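Local coordinates for protein RTX toxin RtxA (PDB 6IMP) that probably acts as a hydrolase, being the alpha/beta-hydrolase effector domain of a secreted Vibrio virulence toxin, at residues R78-Y83 against Y138-G143; S111-A116 against A132-G137; D153-F158 against A184-R189; S170-H175 against Q196-L201. All blocks are in the same frame, centred on the assembly; numbering follows the deposited sequence.

Interaction 1: R78-Y83 against Y138-G143; sequences RLTGYY and YGESDG
Arg78, Leu79 and Thr80, at the start of strand 78-84 in the alpha/beta-hydrolase sheet, meet Glu140, Ser141 and Asp142 of the loop after strand 129-133, where a type II' beta turn runs from Tyr138 to Ser141. In the backbone, Arg78 O accepts from Asp142 N at 2.7 Å, the donor lying in the carbonyl plane. Two further bonds go to Asp142 OD2, a hydrogen bond from Arg78 N and a salt bridge from Arg78 NH2, but the place of OD2 is doubtful and so is the detail of both. Asp142 OD1 also accepts from Asp25 N, so the carboxylate ties a third piece of chain to the strand. Apolar contact is slight. Leu79 CD2 comes 4.1 Å from Ser141 CB, and Thr80 CB lies 3.9 Å from Glu140 CB, the threonine and glutamate side chains crossing at about a right angle. Among the hydroxyls, Ser141 OG is the central one. With OG anti to its own carbonyl carbon (chi1 -65°), it lies against Leu79 CA and binds the backbone of Asn134 as well as the strand. From the strand, Thr80 N donates to Ser141 OG at 2.7 Å with an N-H...O angle of 162°.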
loop_
_atom_site.group_PDB
_atom_site.type_symbol
_atom_site.label_atom_id
_atom_site.label_comp_id
_atom_site.label_asym_id
_atom_site.label_seq_id
_atom_site.Cartn_x
_atom_site.Cartn_y
_atom_site.Cartn_z
ATOM N N ARG A 78 -2.259 -17.577 0.992
ATOM C CA ARG A 78 -3.423 -16.832 0.507
ATOM C C ARG A 78 -3.497 -15.388 1.015
ATOM O O ARG A 78 -2.955 -15.045 2.072
ATOM C CB ARG A 78 -4.724 -17.607 0.729
ATOM C CG ARG A 78 -5.169 -17.787 2.163
ATOM C CD ARG A 78 -6.161 -18.938 2.267
ATOM N NE ARG A 78 -6.649 -19.108 3.629
ATOM C CZ ARG A 78 -5.954 -19.670 4.620
ATOM N NH1 ARG A 78 -6.496 -19.786 5.825
ATOM N NH2 ARG A 78 -4.731 -20.136 4.409
ATOM N N LEU A 79 -4.087 -14.543 0.173
ATOM C CA LEU A 79 -4.115 -13.095 0.371
ATOM C C LEU A 79 -5.562 -12.627 0.409
ATOM O O LEU A 79 -6.266 -12.655 -0.606
ATOM C CB LEU A 79 -3.390 -12.377 -0.771
ATOM C CG LEU A 79 -1.901 -12.658 -0.963
ATOM C CD1 LEU A 79 -1.410 -12.082 -2.290
ATOM C CD2 LEU A 79 -1.090 -12.099 0.197
ATOM N N THR A 80 -5.997 -12.166 1.572
ATOM C CA THR A 80 -7.418 -12.001 1.825
ATOM C C THR A 80 -7.814 -10.538 1.951
ATOM O O THR A 80 -7.112 -9.741 2.572
ATOM C CB THR A 80 -7.802 -12.717 3.109
ATOM O OG1 THR A 80 -7.052 -12.164 4.191
ATOM C CG2 THR A 80 -7.501 -14.189 2.985
ATOM N N GLY A 81 -8.935 -10.195 1.333
ATOM C CA GLY A 81 -9.658 -8.971 1.668
ATOM C C GLY A 81 -10.920 -8.807 0.844
ATOM O O GLY A 81 -11.606 -9.782 0.537
ATOM N N TYR A 82 -11.231 -7.565 0.488
ATOM C CA TYR A 82 -12.440 -7.273 -0.277
ATOM C C TYR A 82 -12.139 -6.548 -1.581
ATOM O O TYR A 82 -11.085 -5.920 -1.756
ATOM C CB TYR A 82 -13.435 -6.465 0.551
ATOM C CG TYR A 82 -13.802 -7.101 1.874
ATOM C CD1 TYR A 82 -12.897 -7.132 2.922
ATOM C CD2 TYR A 82 -15.072 -7.634 2.091
ATOM C CE1 TYR A 82 -13.228 -7.694 4.142
ATOM C CE2 TYR A 82 -15.421 -8.188 3.316
ATOM C CZ TYR A 82 -14.497 -8.224 4.340
ATOM O OH TYR A 82 -14.834 -8.787 5.566
ATOM N N TYR A 83 -13.065 -6.711 -2.515
ATOM C CA TYR A 83 -13.203 -5.829 -3.653
ATOM C C TYR A 83 -14.440 -4.990 -3.416
ATOM O O TYR A 83 -15.542 -5.524 -3.390
ATOM C CB TYR A 83 -13.380 -6.656 -4.916
ATOM C CG TYR A 83 -13.314 -5.847 -6.172
ATOM C CD1 TYR A 83 -12.100 -5.600 -6.790
ATOM C CD2 TYR A 83 -14.464 -5.329 -6.751
ATOM C CE1 TYR A 83 -12.024 -4.854 -7.956
ATOM C CE2 TYR A 83 -14.405 -4.587 -7.919
ATOM C CZ TYR A 83 -13.182 -4.351 -8.521
ATOM O OH TYR A 83 -13.109 -3.608 -9.679
ATOM N N TYR A 138 -0.716 -9.859 7.207
ATOM C CA TYR A 138 -1.602 -8.778 7.571
ATOM C C TYR A 138 -3.025 -9.240 7.378
ATOM O O TYR A 138 -3.329 -9.964 6.425
ATOM C CB TYR A 138 -1.339 -7.572 6.684
ATOM C CG TYR A 138 -0.156 -6.752 7.124
ATOM C CD1 TYR A 138 -0.282 -5.824 8.148
ATOM C CD2 TYR A 138 1.085 -6.889 6.509
ATOM C CE1 TYR A 138 0.787 -5.041 8.540
ATOM C CE2 TYR A 138 2.165 -6.111 6.899
ATOM C CZ TYR A 138 2.013 -5.189 7.917
ATOM O OH TYR A 138 3.086 -4.418 8.331
ATOM N N GLY A 139 -3.900 -8.779 8.272
ATOM C CA GLY A 139 -5.298 -9.219 8.323
ATOM C C GLY A 139 -5.436 -10.729 8.380
ATOM O O GLY A 139 -5.008 -11.364 9.345
ATOM N N GLU A 140 -6.026 -11.301 7.333
ATOM C CA GLU A 140 -6.280 -12.746 7.264
ATOM C C GLU A 140 -5.402 -13.434 6.200
ATOM O O GLU A 140 -5.621 -14.595 5.863
ATOM C CB GLU A 140 -7.776 -13.009 6.991
ATOM C CG GLU A 140 -8.621 -13.283 8.234
ATOM C CD GLU A 140 -10.021 -13.809 7.892
ATOM O OE1 GLU A 140 -10.631 -13.320 6.914
ATOM O OE2 GLU A 140 -10.515 -14.713 8.606
ATOM N N SER A 141 -4.401 -12.727 5.685
ATOM C CA SER A 141 -3.534 -13.284 4.650
ATOM C C SER A 141 -2.472 -14.148 5.296
ATOM O O SER A 141 -2.029 -13.859 6.408
ATOM C CB SER A 141 -2.889 -12.164 3.828
ATOM O OG SER A 141 -3.875 -11.434 3.106
ATOM N N ASP A 142 -2.063 -15.206 4.601
ATOM C CA ASP A 142 -1.086 -16.145 5.157
ATOM C C ASP A 142 0.306 -15.591 5.080
ATOM O O ASP A 142 0.643 -14.874 4.143
ATOM C CB ASP A 142 -1.078 -17.459 4.397
ATOM C CG ASP A 142 -2.294 -18.287 4.661
ATOM O OD1 ASP A 142 -2.630 -18.518 5.849
ATOM O OD2 ASP A 142 -2.899 -18.732 3.665
ATOM N N GLY A 143 1.129 -16.015 6.030
ATOM C CA GLY A 143 2.566 -15.861 5.941
ATOM C C GLY A 143 3.078 -14.754 6.823
ATOM O O GLY A 143 2.434 -14.371 7.800
#

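Interaction 2: S111-A116 against A132-G137; sequences SAEEQA and AVNLRG
Asn134 reaches from just beyond strand 129-133 to the first turn of helix 112-124, within the beta-alpha-beta unit formed by strand 101-105, that helix and strand 129-133 of the alpha/beta-hydrolase fold. Its CB carries CG anti to the carbonyl carbon (chi1 -78°), which turns the amide toward the helix start. CG lies 3.8 Å from Ala112 CB, and beyond it the two ends of the amide do different work. OD1 accepts from Ala112 N at 2.8 Å; the N-H...O angle is 169°, but the donor is tilted 25° from the carbonyl plane. The same oxygen rests on Ala112 CB at 3.3 Å. ND2 donates to Glu113 OE1 at 2.9 Å; Glu113 OE1 receives it on its syn lone pair and lies close to the amide plane. Glu113 reaches this position by a bend at chi2, which brings its carboxylate round to the ND2 end of the amide. ND2 also donates to Thr80 O of strand 78-84, so this buried amide uses both its oxygen and its nitrogen and links helix, strand end and neighbouring strand. Ser111 stands at the N-cap of the helix, its OG accepting a weak bond from Glu114 N and a stronger partner being Lys49 O. One turn into the helix, the small side chains close the contact, Ala116 CB meeting Ala132 CB at 4.1 Å.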
loop_
_atom_site.group_PDB
_atom_site.type_symbol
_atom_site.label_atom_id
_atom_site.label_comp_id
_atom_site.label_asym_id
_atom_site.label_seq_id
_atom_site.Cartn_x
_atom_site.Cartn_y
_atom_site.Cartn_z
ATOM N N SER A 111 -4.387 -4.092 9.938
ATOM C CA SER A 111 -5.023 -4.762 8.786
ATOM C C SER A 111 -5.411 -3.776 7.723
ATOM O O SER A 111 -5.696 -2.620 8.015
ATOM C CB SER A 111 -6.290 -5.513 9.212
ATOM O OG SER A 111 -7.204 -4.649 9.876
ATOM N N ALA A 112 -5.464 -4.248 6.489
ATOM C CA ALA A 112 -5.944 -3.428 5.370
ATOM C C ALA A 112 -7.398 -2.996 5.589
ATOM O O ALA A 112 -7.804 -1.890 5.202
ATOM C CB ALA A 112 -5.818 -4.198 4.068
ATOM N N GLU A 113 -8.172 -3.877 6.218
ATOM C CA GLU A 113 -9.575 -3.605 6.531
ATOM C C GLU A 113 -9.694 -2.241 7.210
ATOM O O GLU A 113 -10.350 -1.336 6.705
ATOM C CB GLU A 113 -10.144 -4.709 7.435
ATOM C CG GLU A 113 -10.623 -5.957 6.690
ATOM C CD GLU A 113 -9.505 -6.730 6.006
ATOM O OE1 GLU A 113 -8.418 -6.880 6.615
ATOM O OE2 GLU A 113 -9.717 -7.190 4.858
ATOM N N GLU A 114 -8.973 -2.096 8.310
ATOM C CA GLU A 114 -8.943 -0.857 9.062
ATOM C C GLU A 114 -8.460 0.290 8.195
ATOM O O GLU A 114 -9.076 1.344 8.160
ATOM C CB GLU A 114 -8.012 -0.989 10.269
ATOM C CG GLU A 114 -8.425 -2.040 11.285
ATOM C CD GLU A 114 -9.775 -1.753 11.910
ATOM O OE1 GLU A 114 -10.019 -0.604 12.332
ATOM O OE2 GLU A 114 -10.604 -2.683 11.972
ATOM N N GLN A 115 -7.357 0.077 7.486
ATOM C CA GLN A 115 -6.702 1.161 6.764
ATOM C C GLN A 115 -7.530 1.632 5.575
ATOM O O GLN A 115 -7.488 2.797 5.220
ATOM C CB GLN A 115 -5.293 0.740 6.311
ATOM C CG GLN A 115 -4.301 0.562 7.467
ATOM C CD GLN A 115 -2.882 0.250 7.010
ATOM O OE1 GLN A 115 -2.372 0.871 6.086
ATOM N NE2 GLN A 115 -2.228 -0.697 7.690
ATOM N N ALA A 116 -8.313 0.738 4.986
ATOM C CA ALA A 116 -9.120 1.086 3.817
ATOM C C ALA A 116 -10.459 1.711 4.205
ATOM O O ALA A 116 -11.093 2.374 3.386
ATOM C CB ALA A 116 -9.340 -0.137 2.938
ATOM N N ALA A 132 -8.835 -3.980 -2.188
ATOM C CA ALA A 132 -8.257 -3.801 -0.855
ATOM C C ALA A 132 -7.897 -5.130 -0.204
ATOM O O ALA A 132 -8.707 -5.721 0.530
ATOM C CB ALA A 132 -9.214 -3.027 0.029
ATOM N N VAL A 133 -6.655 -5.551 -0.439
ATOM C CA VAL A 133 -6.164 -6.878 -0.060
ATOM C C VAL A 133 -4.955 -6.772 0.866
ATOM O O VAL A 133 -4.030 -5.987 0.621
ATOM C CB VAL A 133 -5.780 -7.682 -1.310
ATOM C CG1 VAL A 133 -5.172 -9.024 -0.941
ATOM C CG2 VAL A 133 -7.007 -7.877 -2.177
ATOM N N ASN A 134 -4.987 -7.553 1.943
ATOM C CA ASN A 134 -3.851 -7.669 2.857
ATOM C C ASN A 134 -2.634 -8.307 2.187
ATOM O O ASN A 134 -2.720 -9.371 1.582
ATOM C CB ASN A 134 -4.220 -8.530 4.063
ATOM C CG ASN A 134 -5.056 -7.797 5.076
ATOM O OD1 ASN A 134 -4.625 -6.808 5.660
ATOM N ND2 ASN A 134 -6.248 -8.302 5.320
ATOM N N LEU A 135 -1.486 -7.684 2.384
ATOM C CA LEU A 135 -0.200 -8.314 2.123
ATOM C C LEU A 135 -0.005 -9.481 3.081
ATOM O O LEU A 135 -0.663 -9.548 4.127
ATOM C CB LEU A 135 0.907 -7.301 2.342
ATOM C CG LEU A 135 0.730 -6.024 1.525
ATOM C CD1 LEU A 135 1.519 -4.877 2.130
ATOM C CD2 LEU A 135 1.142 -6.286 0.087
ATOM N N ARG A 136 0.909 -10.388 2.748
ATOM C CA ARG A 136 1.209 -11.504 3.648
ATOM C C ARG A 136 1.458 -11.029 5.086
ATOM O O ARG A 136 2.198 -10.073 5.312
ATOM C CB ARG A 136 2.426 -12.282 3.172
ATOM C CG ARG A 136 3.732 -11.532 3.320
ATOM C CD ARG A 136 4.856 -12.321 2.708
ATOM N NE ARG A 136 4.735 -12.394 1.260
ATOM C CZ ARG A 136 5.507 -13.148 0.490
ATOM N NH1 ARG A 136 5.324 -13.155 -0.823
ATOM N NH2 ARG A 136 6.491 -13.866 1.026
ATOM N N GLY A 137 0.826 -11.704 6.041
ATOM C CA GLY A 137 1.067 -11.460 7.468
ATOM C C GLY A 137 0.144 -10.415 8.059
ATOM O O GLY A 137 0.189 -10.142 9.265
#

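Interaction 3: D153-F158 against A184-R189; sequences DARTMF and AADLAR
Two helices of the alpha/beta-hydrolase fold, 147-164 and 180-192, pack here on the same side of the central sheet; the second follows the GxSxG sequence that, in this family, usually forms the nucleophile elbow. Leu187 carries most of the contact. Its CG is anti to the backbone N (chi1 -171°), which sends the branched end across to helix 147-164. There CD1 lies 3.8 Å from Phe158 CB and also touches Ala154 O, Ala154 CB and Arg155 CA, while CD2 approaches Ala154 O and Phe158 CB. The leucine tip is thus set against one turn of the facing helix, between residues four apart, and touches Phe158 near the root of its side chain. A polar bridge lies beside this apolar patch. Arg155, bent at chi2, brings NH2 to within 3.4 Å of Asp186 OD1, a salt bridge whose hydrogen bond is weak. The oxygen meets the guanidinium at its edge, near its plane, but the carboxylate is turned 61° from that plane. Asp186 OD2 pairs with Arg189 NH2 one turn along its own helix, so that one carboxylate lies between two arginines and probably offsets their like charges. The segment axes come within 9.7 Å and cross at -56°, an oblique packing of neighbouring helices over one face of the sheet, as in other alpha/beta hydrolases.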
loop_
_atom_site.group_PDB
_atom_site.type_symbol
_atom_site.label_atom_id
_atom_site.label_comp_id
_atom_site.label_asym_id
_atom_site.label_seq_id
_atom_site.Cartn_x
_atom_site.Cartn_y
_atom_site.Cartn_z
ATOM N N ASP A 153 3.428 -9.874 -3.448
ATOM C CA ASP A 153 1.998 -9.836 -3.139
ATOM C C ASP A 153 1.305 -8.681 -3.869
ATOM O O ASP A 153 0.158 -8.798 -4.287
ATOM C CB ASP A 153 1.788 -9.717 -1.632
ATOM C CG ASP A 153 2.326 -10.920 -0.864
ATOM O OD1 ASP A 153 2.592 -11.968 -1.491
ATOM O OD2 ASP A 153 2.485 -10.814 0.373
ATOM N N ALA A 154 2.026 -7.583 -4.062
ATOM C CA ALA A 154 1.525 -6.479 -4.862
ATOM C C ALA A 154 1.179 -6.916 -6.290
ATOM O O ALA A 154 0.219 -6.431 -6.886
ATOM C CB ALA A 154 2.540 -5.357 -4.885
ATOM N N ARG A 155 1.957 -7.847 -6.822
ATOM C CA ARG A 155 1.822 -8.254 -8.216
ATOM C C ARG A 155 0.691 -9.253 -8.369
ATOM O O ARG A 155 -0.013 -9.267 -9.387
ATOM C CB ARG A 155 3.120 -8.867 -8.723
ATOM C CG ARG A 155 4.372 -8.150 -8.242
ATOM C CD ARG A 155 5.362 -7.987 -9.369
ATOM N NE ARG A 155 6.532 -7.200 -8.993
ATOM C CZ ARG A 155 7.778 -7.665 -8.923
ATOM N NH1 ARG A 155 8.037 -8.951 -9.152
ATOM N NH2 ARG A 155 8.782 -6.842 -8.611
ATOM N N THR A 156 0.540 -10.114 -7.368
ATOM C CA THR A 156 -0.622 -10.976 -7.286
ATOM C C THR A 156 -1.849 -10.112 -7.411
ATOM O O THR A 156 -2.682 -10.317 -8.295
ATOM C CB THR A 156 -0.673 -11.715 -5.946
ATOM O OG1 THR A 156 0.494 -12.525 -5.816
ATOM C CG2 THR A 156 -1.925 -12.594 -5.850
ATOM N N MET A 157 -1.919 -9.106 -6.546
ATOM C CA MET A 157 -3.066 -8.231 -6.475
ATOM C C MET A 157 -3.276 -7.553 -7.803
ATOM O O MET A 157 -4.394 -7.473 -8.282
ATOM C CB MET A 157 -2.865 -7.183 -5.400
ATOM C CG MET A 157 -3.030 -7.709 -3.997
ATOM S SD MET A 157 -2.516 -6.415 -2.871
ATOM C CE MET A 157 -1.755 -7.361 -1.562
ATOM N N PHE A 158 -2.202 -7.060 -8.400
ATOM C CA PHE A 158 -2.303 -6.507 -9.743
ATOM C C PHE A 158 -2.924 -7.518 -10.685
ATOM O O PHE A 158 -3.985 -7.277 -11.251
ATOM C CB PHE A 158 -0.948 -6.087 -10.288
ATOM C CG PHE A 158 -1.046 -5.255 -11.531
ATOM C CD1 PHE A 158 -1.779 -4.071 -11.526
ATOM C CD2 PHE A 158 -0.419 -5.641 -12.700
ATOM C CE1 PHE A 158 -1.876 -3.287 -12.658
ATOM C CE2 PHE A 158 -0.510 -4.858 -13.838
ATOM C CZ PHE A 158 -1.247 -3.684 -13.819
ATOM N N ALA A 184 3.992 0.326 -3.747
ATOM C CA ALA A 184 3.258 0.785 -4.911
ATOM C C ALA A 184 4.222 1.238 -6.013
ATOM O O ALA A 184 3.984 1.006 -7.198
ATOM C CB ALA A 184 2.323 1.912 -4.516
ATOM N N ALA A 185 5.317 1.871 -5.615
ATOM C CA ALA A 185 6.328 2.293 -6.574
ATOM C C ALA A 185 6.902 1.099 -7.321
ATOM O O ALA A 185 6.976 1.133 -8.538
ATOM C CB ALA A 185 7.437 3.094 -5.900
ATOM N N ASP A 186 7.261 0.031 -6.609
ATOM C CA ASP A 186 7.793 -1.172 -7.272
ATOM C C ASP A 186 6.764 -1.810 -8.223
ATOM O O ASP A 186 7.112 -2.211 -9.340
ATOM C CB ASP A 186 8.311 -2.210 -6.266
ATOM C CG ASP A 186 9.338 -3.178 -6.885
ATOM O OD1 ASP A 186 9.241 -3.502 -8.092
ATOM O OD2 ASP A 186 10.257 -3.610 -6.159
ATOM N N LEU A 187 5.508 -1.881 -7.803
ATOM C CA LEU A 187 4.466 -2.381 -8.692
ATOM C C LEU A 187 4.418 -1.517 -9.948
ATOM O O LEU A 187 4.500 -2.023 -11.066
ATOM C CB LEU A 187 3.100 -2.393 -8.011
ATOM C CG LEU A 187 1.993 -3.099 -8.809
ATOM C CD1 LEU A 187 2.308 -4.569 -9.021
ATOM C CD2 LEU A 187 0.655 -2.968 -8.105
ATOM N N ALA A 188 4.347 -0.207 -9.762
ATOM C CA ALA A 188 4.242 0.702 -10.895
ATOM C C ALA A 188 5.338 0.388 -11.916
ATOM O O ALA A 188 5.074 0.313 -13.113
ATOM C CB ALA A 188 4.327 2.151 -10.435
ATOM N N ARG A 189 6.551 0.149 -11.418
ATOM C CA ARG A 189 7.698 -0.184 -12.265
ATOM C C ARG A 189 7.431 -1.469 -13.030
ATOM O O ARG A 189 7.342 -1.463 -14.265
ATOM C CB ARG A 189 8.971 -0.333 -11.419
ATOM C CG ARG A 189 10.196 -0.794 -12.193
ATOM C CD ARG A 189 11.476 -0.461 -11.442
ATOM N NE ARG A 189 11.690 -1.330 -10.278
ATOM C CZ ARG A 189 12.520 -1.060 -9.266
ATOM N NH1 ARG A 189 13.214 0.072 -9.230
ATOM N NH2 ARG A 189 12.632 -1.916 -8.260
#

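Interaction 4: S170-H175 against Q196-L201; sequences SNIIIH and QAVSGL
Ile172 O accepts the shortest polar bond of this contact, from Ser199 N at 2.8 Å, although its N-H...O angle is a bent 132°. The side chains of Val198 and Ser199 flank that carbonyl on the approach to strand 200-204. Two residues on, Ile174 N donates to Gly200 O at 3.0 Å with a straighter angle of 158°, as the segments settle into parallel pairing of Ile174 with Leu201. Gly200 O serves a second neighbour too: Ile173 CA makes a CA-H...O contact with it at 3.2 Å. Ile173 CG2 lies against Gly200 N and O. Val198 is the apolar centre. Its CG2, anti to the backbone N, touches Ile172 CG2 at 3.6 Å and Ile174 CG1 at 3.9 Å, the valine crossing Ile172 at about a right angle and Ile174 obliquely. Further along, Leu201 CD1 packs against Ile174 CB at 4.1 Å. Ser199 turns its hydroxyl to Leu306 O, near the end of the modelled chain. The strands belong to the beta-alpha-beta unit in which helix 180-192 connects strand 172-177 to strand 200-204. Ile174 and Leu201 both rest on Ala184 of that connecting helix, Ile172 packs against Phe158 and Leu161 of helix 147-164, and strand 101-105 borders strand 172-177 on its other edge.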
loop_
_atom_site.group_PDB
_atom_site.type_symbol
_atom_site.label_atom_id
_atom_site.label_comp_id
_atom_site.label_asym_id
_atom_site.label_seq_id
_atom_site.Cartn_x
_atom_site.Cartn_y
_atom_site.Cartn_z
ATOM N N SER A 170 -4.851 0.753 -17.974
ATOM C CA SER A 170 -5.044 2.204 -18.021
ATOM C C SER A 170 -6.447 2.637 -17.560
ATOM O O SER A 170 -6.872 3.760 -17.818
ATOM C CB SER A 170 -4.715 2.748 -19.417
ATOM O OG SER A 170 -3.306 2.878 -19.589
ATOM N N ASN A 171 -7.138 1.755 -16.843
ATOM C CA ASN A 171 -8.238 2.150 -15.964
ATOM C C ASN A 171 -7.875 2.037 -14.480
ATOM O O ASN A 171 -8.729 2.267 -13.609
ATOM C CB ASN A 171 -9.458 1.286 -16.242
ATOM C CG ASN A 171 -10.087 1.596 -17.573
ATOM O OD1 ASN A 171 -9.394 1.736 -18.578
ATOM N ND2 ASN A 171 -11.409 1.720 -17.589
ATOM N N ILE A 172 -6.618 1.683 -14.197
ATOM C CA ILE A 172 -6.175 1.427 -12.820
ATOM C C ILE A 172 -5.290 2.550 -12.309
ATOM O O ILE A 172 -4.507 3.127 -13.064
ATOM C CB ILE A 172 -5.395 0.097 -12.699
ATOM C CG1 ILE A 172 -6.265 -1.077 -13.159
ATOM C CG2 ILE A 172 -4.940 -0.134 -11.255
ATOM C CD1 ILE A 172 -5.497 -2.363 -13.384
ATOM N N ILE A 173 -5.412 2.844 -11.017
ATOM C CA ILE A 173 -4.361 3.572 -10.295
ATOM C C ILE A 173 -3.915 2.829 -9.040
ATOM O O ILE A 173 -4.627 1.957 -8.502
ATOM C CB ILE A 173 -4.775 5.013 -9.919
ATOM C CG1 ILE A 173 -6.141 5.019 -9.216
ATOM C CG2 ILE A 173 -4.776 5.885 -11.161
ATOM C CD1 ILE A 173 -6.476 6.317 -8.516
ATOM N N ILE A 174 -2.721 3.184 -8.588
ATOM C CA ILE A 174 -2.121 2.529 -7.446
ATOM C C ILE A 174 -2.090 3.539 -6.327
ATOM O O ILE A 174 -1.388 4.544 -6.397
ATOM C CB ILE A 174 -0.717 1.957 -7.763
ATOM C CG1 ILE A 174 -0.800 1.032 -8.989
ATOM C CG2 ILE A 174 -0.200 1.149 -6.584
ATOM C CD1 ILE A 174 0.536 0.621 -9.577
ATOM N N HIS A 175 -2.950 3.313 -5.348
ATOM C CA HIS A 175 -2.991 4.114 -4.142
ATOM C C HIS A 175 -2.082 3.439 -3.143
ATOM O O HIS A 175 -2.443 2.428 -2.540
ATOM C CB HIS A 175 -4.422 4.192 -3.595
ATOM C CG HIS A 175 -4.590 5.155 -2.457
ATOM N ND1 HIS A 175 -5.801 5.734 -2.148
ATOM C CD2 HIS A 175 -3.702 5.646 -1.561
ATOM C CE1 HIS A 175 -5.654 6.537 -1.114
ATOM N NE2 HIS A 175 -4.391 6.500 -0.735
ATOM N N GLN A 196 2.259 -3.741 -19.055
ATOM C CA GLN A 196 0.903 -3.645 -18.512
ATOM C C GLN A 196 0.710 -2.330 -17.731
ATOM O O GLN A 196 -0.051 -2.294 -16.769
ATOM C CB GLN A 196 0.567 -4.838 -17.593
ATOM C CG GLN A 196 1.153 -6.196 -17.960
ATOM C CD GLN A 196 0.606 -7.313 -17.068
ATOM O OE1 GLN A 196 -0.607 -7.426 -16.875
ATOM N NE2 GLN A 196 1.499 -8.132 -16.510
ATOM N N ALA A 197 1.368 -1.254 -18.176
ATOM C CA ALA A 197 1.429 0.036 -17.430
ATOM C C ALA A 197 0.088 0.605 -16.904
ATOM O O ALA A 197 -0.962 0.474 -17.529
ATOM C CB ALA A 197 2.135 1.094 -18.267
ATOM N N VAL A 198 0.182 1.314 -15.784
ATOM C CA VAL A 198 -0.977 1.714 -14.981
ATOM C C VAL A 198 -1.323 3.177 -15.307
ATOM O O VAL A 198 -0.465 3.912 -15.791
ATOM C CB VAL A 198 -0.669 1.509 -13.467
ATOM C CG1 VAL A 198 0.251 2.599 -12.922
ATOM C CG2 VAL A 198 -1.949 1.405 -12.654
ATOM N N SER A 199 -2.574 3.585 -15.090
ATOM C CA SER A 199 -2.994 4.955 -15.446
ATOM C C SER A 199 -2.381 6.022 -14.549
ATOM O O SER A 199 -2.331 7.193 -14.928
ATOM C CB SER A 199 -4.512 5.110 -15.435
ATOM O OG SER A 199 -4.881 6.350 -16.018
ATOM N N GLY A 200 -1.956 5.630 -13.351
ATOM C CA GLY A 200 -1.126 6.497 -12.524
ATOM C C GLY A 200 -0.905 6.011 -11.110
ATOM O O GLY A 200 -1.616 5.142 -10.608
ATOM N N LEU A 201 0.081 6.615 -10.463
ATOM C CA LEU A 201 0.488 6.237 -9.121
ATOM C C LEU A 201 0.177 7.367 -8.163
ATOM O O LEU A 201 0.623 8.490 -8.371
ATOM C CB LEU A 201 1.993 5.964 -9.094
ATOM C CG LEU A 201 2.634 5.944 -7.702
ATOM C CD1 LEU A 201 2.072 4.796 -6.866
ATOM C CD2 LEU A 201 4.148 5.854 -7.793
#

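How the interactions relate
Interactions 1, 2 and 4 all reach the mixed central sheet, and interaction 3 joins two helices that cover it. Interactions 1 and 2, with centres about 7 Å apart, meet through neighbouring strands 78-84 and 129-133, where Tyr82 O and Ala132 N, 3.0 Å apart, are probably hydrogen-bonded. Arg136 NE and Asp153 OD2, 2.9 Å apart, form a salt bridge from interaction 2 to interaction 3. Interactions 3 and 4 alternate along the chain and touch, Phe158 CZ lying 3.5 Å from Gln196 O. Interactions 1 and 4 lie about 22 Å apart between centres. The probable nucleophile elbow, Gly176, Ser178 and Gly180, follows segment 170-175 and leads into the helix of segment 184-189.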